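PDB 3M1R: formimidoylglutamase from Bacillus subtilis, which catalyses the manganese-dependent hydrolysis of N-formimidoyl-L-glutamate to L-glutamate and formamide in histidine degradation. Local coordinates for residues 104-116 / 131-144. Numbering follows the deposited sequence.
Sequences HHHIFQTMHALLS and SISYSTIKAIAQTK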
loop_
_atom_site.group_PDB
_atom_site.type_symbol
_atom_site.label_atom_id
_atom_site.label_comp_id
_atom_site.label_asym_id
_atom_site.label_seq_id
_atom_site.Cartn_x
_atom_site.Cartn_y
_atom_site.Cartn_z
ATOM N N HIS D 104 17.999 8.533 -27.021
ATOM C CA HIS D 104 17.353 8.235 -28.289
ATOM C C HIS D 104 18.340 7.788 -29.356
ATOM O O HIS D 104 18.050 6.855 -30.112
ATOM C CB HIS D 104 16.519 9.415 -28.774
ATOM C CG HIS D 104 15.144 9.441 -28.192
ATOM N ND1 HIS D 104 14.101 8.707 -28.716
ATOM C CD2 HIS D 104 14.644 10.095 -27.117
ATOM C CE1 HIS D 104 13.018 8.911 -27.988
ATOM N NE2 HIS D 104 13.320 9.752 -27.015
ATOM N N HIS D 105 19.503 8.429 -29.412
ATOM C CA HIS D 105 20.531 7.999 -30.361
ATOM C C HIS D 105 21.034 6.588 -30.049
ATOM O O HIS D 105 21.242 5.780 -30.959
ATOM C CB HIS D 105 21.688 8.988 -30.412
ATOM C CG HIS D 105 21.343 10.275 -31.096
ATOM N ND1 HIS D 105 21.283 11.481 -30.433
ATOM C CD2 HIS D 105 21.020 10.538 -32.385
ATOM C CE1 HIS D 105 20.949 12.434 -31.284
ATOM N NE2 HIS D 105 20.783 11.889 -32.475
ATOM N N HIS D 106 21.223 6.287 -28.766
ATOM C CA HIS D 106 21.563 4.926 -28.375
ATOM C C HIS D 106 20.569 3.961 -29.012
ATOM O O HIS D 106 20.953 2.967 -29.637
ATOM C CB HIS D 106 21.511 4.768 -26.867
ATOM C CG HIS D 106 22.593 5.494 -26.144
ATOM N ND1 HIS D 106 23.603 6.174 -26.798
ATOM C CD2 HIS D 106 22.837 5.645 -24.823
ATOM C CE1 HIS D 106 24.409 6.714 -25.914
ATOM N NE2 HIS D 106 23.975 6.410 -24.700
ATOM N N ILE D 107 19.286 4.277 -28.861
ATOM C CA ILE D 107 18.223 3.410 -29.350
ATOM C C ILE D 107 18.276 3.252 -30.857
ATOM O O ILE D 107 18.251 2.133 -31.367
ATOM C CB ILE D 107 16.836 3.930 -28.940
ATOM C CG1 ILE D 107 16.761 4.064 -27.406
ATOM C CG2 ILE D 107 15.753 3.017 -29.493
ATOM C CD1 ILE D 107 15.494 4.734 -26.876
ATOM N N PHE D 108 18.360 4.366 -31.577
ATOM C CA PHE D 108 18.375 4.284 -33.021
ATOM C C PHE D 108 19.591 3.524 -33.537
ATOM O O PHE D 108 19.478 2.738 -34.465
ATOM C CB PHE D 108 18.315 5.655 -33.685
ATOM C CG PHE D 108 18.491 5.586 -35.175
ATOM C CD1 PHE D 108 19.610 6.127 -35.785
ATOM C CD2 PHE D 108 17.563 4.923 -35.956
ATOM C CE1 PHE D 108 19.783 6.045 -37.158
ATOM C CE2 PHE D 108 17.727 4.830 -37.331
ATOM C CZ PHE D 108 18.840 5.389 -37.937
ATOM N N GLN D 109 20.751 3.759 -32.936
ATOM C CA GLN D 109 21.997 3.180 -33.449
ATOM C C GLN D 109 22.069 1.692 -33.212
ATOM O O GLN D 109 22.539 0.943 -34.071
ATOM C CB GLN D 109 23.205 3.803 -32.766
ATOM C CG GLN D 109 23.723 5.062 -33.392
ATOM C CD GLN D 109 24.951 5.555 -32.663
ATOM O OE1 GLN D 109 24.921 6.594 -32.002
ATOM N NE2 GLN D 109 26.038 4.792 -32.757
ATOM N N THR D 110 21.634 1.275 -32.023
ATOM C CA THR D 110 21.714 -0.115 -31.633
ATOM C C THR D 110 20.749 -0.892 -32.495
ATOM O O THR D 110 21.101 -1.915 -33.089
ATOM C CB THR D 110 21.358 -0.293 -30.155
ATOM O OG1 THR D 110 22.318 0.403 -29.353
ATOM C CG2 THR D 110 21.354 -1.762 -29.774
HETATM N N MSE D 111 19.537 -0.368 -32.577
HETATM C CA MSE D 111 18.469 -0.962 -33.354
HETATM C C MSE D 111 18.898 -1.089 -34.821
HETATM O O MSE D 111 18.693 -2.121 -35.461
HETATM C CB MSE D 111 17.233 -0.072 -33.233
HETATM C CG MSE D 111 15.913 -0.805 -33.153
HETATM SE SE MSE D 111 15.650 -1.758 -31.480
HETATM C CE MSE D 111 14.229 -2.939 -32.080
ATOM N N HIS D 112 19.503 -0.031 -35.348
ATOM C CA HIS D 112 19.939 -0.040 -36.731
ATOM C C HIS D 112 21.027 -1.085 -36.952
ATOM O O HIS D 112 20.910 -1.923 -37.838
ATOM C CB HIS D 112 20.437 1.338 -37.174
ATOM C CG HIS D 112 20.879 1.383 -38.607
ATOM N ND1 HIS D 112 20.030 1.726 -39.638
ATOM C CD2 HIS D 112 22.081 1.133 -39.178
ATOM C CE1 HIS D 112 20.690 1.689 -40.782
ATOM N NE2 HIS D 112 21.937 1.330 -40.532
ATOM N N ALA D 113 22.080 -1.037 -36.146
ATOM C CA ALA D 113 23.159 -2.009 -36.270
ATOM C C ALA D 113 22.608 -3.433 -36.173
ATOM O O ALA D 113 22.932 -4.289 -36.996
ATOM C CB ALA D 113 24.225 -1.768 -35.207
ATOM N N LEU D 114 21.763 -3.667 -35.171
ATOM C CA LEU D 114 21.182 -4.986 -34.911
ATOM C C LEU D 114 20.362 -5.526 -36.086
ATOM O O LEU D 114 20.556 -6.664 -36.502
ATOM C CB LEU D 114 20.312 -4.935 -33.656
ATOM C CG LEU D 114 20.730 -5.698 -32.399
ATOM C CD1 LEU D 114 22.188 -6.088 -32.413
ATOM C CD2 LEU D 114 20.385 -4.895 -31.135
ATOM N N LEU D 115 19.441 -4.716 -36.603
ATOM C CA LEU D 115 18.611 -5.114 -37.738
ATOM C C LEU D 115 19.473 -5.447 -38.955
ATOM O O LEU D 115 19.212 -6.413 -39.673
ATOM C CB LEU D 115 17.639 -3.998 -38.123
ATOM C CG LEU D 115 16.195 -3.928 -37.601
ATOM C CD1 LEU D 115 15.813 -5.137 -36.766
ATOM C CD2 LEU D 115 15.939 -2.627 -36.847
ATOM N N SER D 116 20.496 -4.633 -39.183
ATOM C CA SER D 116 21.344 -4.794 -40.347
ATOM C C SER D 116 22.191 -6.048 -40.201
ATOM O O SER D 116 22.231 -6.879 -41.097
ATOM C CB SER D 116 22.234 -3.565 -40.540
ATOM O OG SER D 116 21.453 -2.386 -40.636
ATOM N N SER D 131 7.952 7.623 -25.846
ATOM C CA SER D 131 8.881 8.402 -26.672
ATOM C C SER D 131 9.824 7.525 -27.502
ATOM O O SER D 131 10.372 7.991 -28.486
ATOM C CB SER D 131 9.706 9.345 -25.802
ATOM O OG SER D 131 10.715 8.628 -25.121
ATOM N N ILE D 132 10.015 6.260 -27.105
ATOM C CA ILE D 132 10.974 5.391 -27.794
ATOM C C ILE D 132 10.525 5.035 -29.203
ATOM O O ILE D 132 11.335 4.599 -30.015
ATOM C CB ILE D 132 11.280 4.068 -27.014
ATOM C CG1 ILE D 132 10.143 3.054 -27.169
ATOM C CG2 ILE D 132 11.543 4.359 -25.534
ATOM C CD1 ILE D 132 10.488 1.644 -26.653
ATOM N N SER D 133 9.238 5.216 -29.488
ATOM C CA SER D 133 8.678 4.809 -30.776
ATOM C C SER D 133 9.268 5.575 -31.947
ATOM O O SER D 133 9.249 5.103 -33.097
ATOM C CB SER D 133 7.154 4.933 -30.779
ATOM O OG SER D 133 6.585 4.043 -29.838
ATOM N N TYR D 134 9.803 6.756 -31.673
ATOM C CA TYR D 134 10.470 7.481 -32.735
ATOM C C TYR D 134 11.719 6.736 -33.176
ATOM O O TYR D 134 11.889 6.451 -34.360
ATOM C CB TYR D 134 10.846 8.891 -32.308
ATOM C CG TYR D 134 11.796 9.540 -33.273
ATOM C CD1 TYR D 134 11.323 10.198 -34.405
ATOM C CD2 TYR D 134 13.169 9.499 -33.060
ATOM C CE1 TYR D 134 12.190 10.802 -35.294
ATOM C CE2 TYR D 134 14.052 10.108 -33.953
ATOM C CZ TYR D 134 13.552 10.747 -35.067
ATOM O OH TYR D 134 14.412 11.343 -35.956
ATOM N N SER D 135 12.599 6.421 -32.227
ATOM C CA SER D 135 13.864 5.771 -32.575
ATOM C C SER D 135 13.700 4.335 -33.119
ATOM O O SER D 135 14.418 3.925 -34.027
ATOM C CB SER D 135 14.845 5.803 -31.395
ATOM O OG SER D 135 15.205 7.135 -31.055
ATOM N N THR D 136 12.765 3.572 -32.567
ATOM C CA THR D 136 12.621 2.177 -32.980
ATOM C C THR D 136 12.105 2.089 -34.411
ATOM O O THR D 136 12.717 1.448 -35.258
ATOM C CB THR D 136 11.681 1.416 -32.047
ATOM O OG1 THR D 136 10.518 2.213 -31.819
ATOM C CG2 THR D 136 12.363 1.161 -30.735
ATOM N N ILE D 137 10.983 2.753 -34.671
ATOM C CA ILE D 137 10.393 2.819 -36.004
ATOM C C ILE D 137 11.333 3.386 -37.064
ATOM O O ILE D 137 11.443 2.842 -38.157
ATOM C CB ILE D 137 9.077 3.600 -35.977
ATOM C CG1 ILE D 137 8.049 2.822 -35.159
ATOM C CG2 ILE D 137 8.569 3.825 -37.368
ATOM C CD1 ILE D 137 6.758 3.558 -34.926
ATOM N N LYS D 138 12.024 4.471 -36.746
ATOM C CA LYS D 138 12.995 5.024 -37.681
ATOM C C LYS D 138 14.039 3.977 -38.094
ATOM O O LYS D 138 14.472 3.950 -39.238
ATOM C CB LYS D 138 13.677 6.232 -37.054
ATOM C CG LYS D 138 14.751 6.918 -37.891
ATOM C CD LYS D 138 15.127 8.247 -37.214
ATOM C CE LYS D 138 16.592 8.616 -37.400
ATOM N NZ LYS D 138 17.046 9.538 -36.307
ATOM N N ALA D 139 14.449 3.130 -37.153
ATOM C CA ALA D 139 15.427 2.089 -37.440
ATOM C C ALA D 139 14.803 1.053 -38.347
ATOM O O ALA D 139 15.411 0.626 -39.320
ATOM C CB ALA D 139 15.912 1.442 -36.162
ATOM N N ILE D 140 13.580 0.647 -38.030
ATOM C CA ILE D 140 12.856 -0.265 -38.899
ATOM C C ILE D 140 12.771 0.342 -40.286
ATOM O O ILE D 140 13.212 -0.253 -41.263
ATOM C CB ILE D 140 11.428 -0.521 -38.400
ATOM C CG1 ILE D 140 11.440 -1.269 -37.067
ATOM C CG2 ILE D 140 10.632 -1.280 -39.444
ATOM C CD1 ILE D 140 12.148 -2.582 -37.111
ATOM N N ALA D 141 12.213 1.545 -40.365
ATOM C CA ALA D 141 11.988 2.208 -41.648
ATOM C C ALA D 141 13.254 2.351 -42.476
ATOM O O ALA D 141 13.233 2.186 -43.698
ATOM C CB ALA D 141 11.349 3.564 -41.448
ATOM N N GLN D 142 14.362 2.668 -41.826
ATOM C CA GLN D 142 15.576 2.933 -42.588
ATOM C C GLN D 142 16.488 1.722 -42.722
ATOM O O GLN D 142 17.615 1.840 -43.191
ATOM C CB GLN D 142 16.338 4.103 -41.989
ATOM C CG GLN D 142 15.575 5.406 -42.012
ATOM C CD GLN D 142 16.357 6.499 -41.338
ATOM O OE1 GLN D 142 17.397 6.239 -40.727
ATOM N NE2 GLN D 142 15.873 7.731 -41.441
ATOM N N THR D 143 16.006 0.559 -42.303
ATOM C CA THR D 143 16.773 -0.665 -42.474
ATOM C C THR D 143 15.960 -1.674 -43.269
ATOM O O THR D 143 16.510 -2.529 -43.949
ATOM C CB THR D 143 17.171 -1.277 -41.117
ATOM O OG1 THR D 143 17.815 -0.282 -40.316
ATOM C CG2 THR D 143 18.135 -2.417 -41.319
ATOM N N LYS D 144 14.639 -1.561 -43.187
ATOM C CA LYS D 144 13.755 -2.546 -43.792
ATOM C C LYS D 144 13.103 -2.030 -45.065
ATOM O O LYS D 144 13.128 -2.700 -46.101
ATOM C CB LYS D 144 12.698 -2.981 -42.785
ATOM C CG LYS D 144 13.269 -3.768 -41.612
ATOM C CD LYS D 144 13.971 -5.035 -42.105
ATOM C CE LYS D 144 14.575 -5.823 -40.958
ATOM N NZ LYS D 144 15.365 -6.988 -41.437
#
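One face of the Phe108 ring is covered by the last methylene of Lys138, whose CE stands 3.9 Å from the centroid of the Phe108 ring, almost on the ring normal, in a CH-pi contact. Lys138 NZ sits over the same face at 4.4 Å from that centroid, a cation-pi pair; NZ also donates to Tyr134 OH, itself bonded to Glu178, consistent with the ammonium being held over the ring. With CG anti to the backbone N (chi1 173°), the Phe108 ring swings across to helix 133-141 and meets Ala139 CA with its edge. The amide of Gln142 stands nearly perpendicular to the ring (88°), OE1 near CZ. Deeper in, Ala139 is a knob in the hole formed by Phe108, Met111, His112 and Leu115, its CB 3.6 Å from Met111 CB. At one end His104 ND1 and Ser135 OG share a hydrogen bond of 3.0 Å in the imidazole plane, while Ile107 CG2 presses on Ser135 CB. At the other, Thr143 OG1 donates back to Ala139 O, and CG2, anti to the backbone N, faces Leu115 CB (3.6 Å) and Ser116; Leu115 CD2 packs on Ile140 CD1. Met111 and Leu115 rest on strand 121-127, Ile137 and Ile140 on Phe241 of strand 239-245. Crossing at -27° with axes 8.1 Å apart, the helices belong to consecutive beta-alpha-beta crossovers, side by side on one face of the arginase family's parallel sheet.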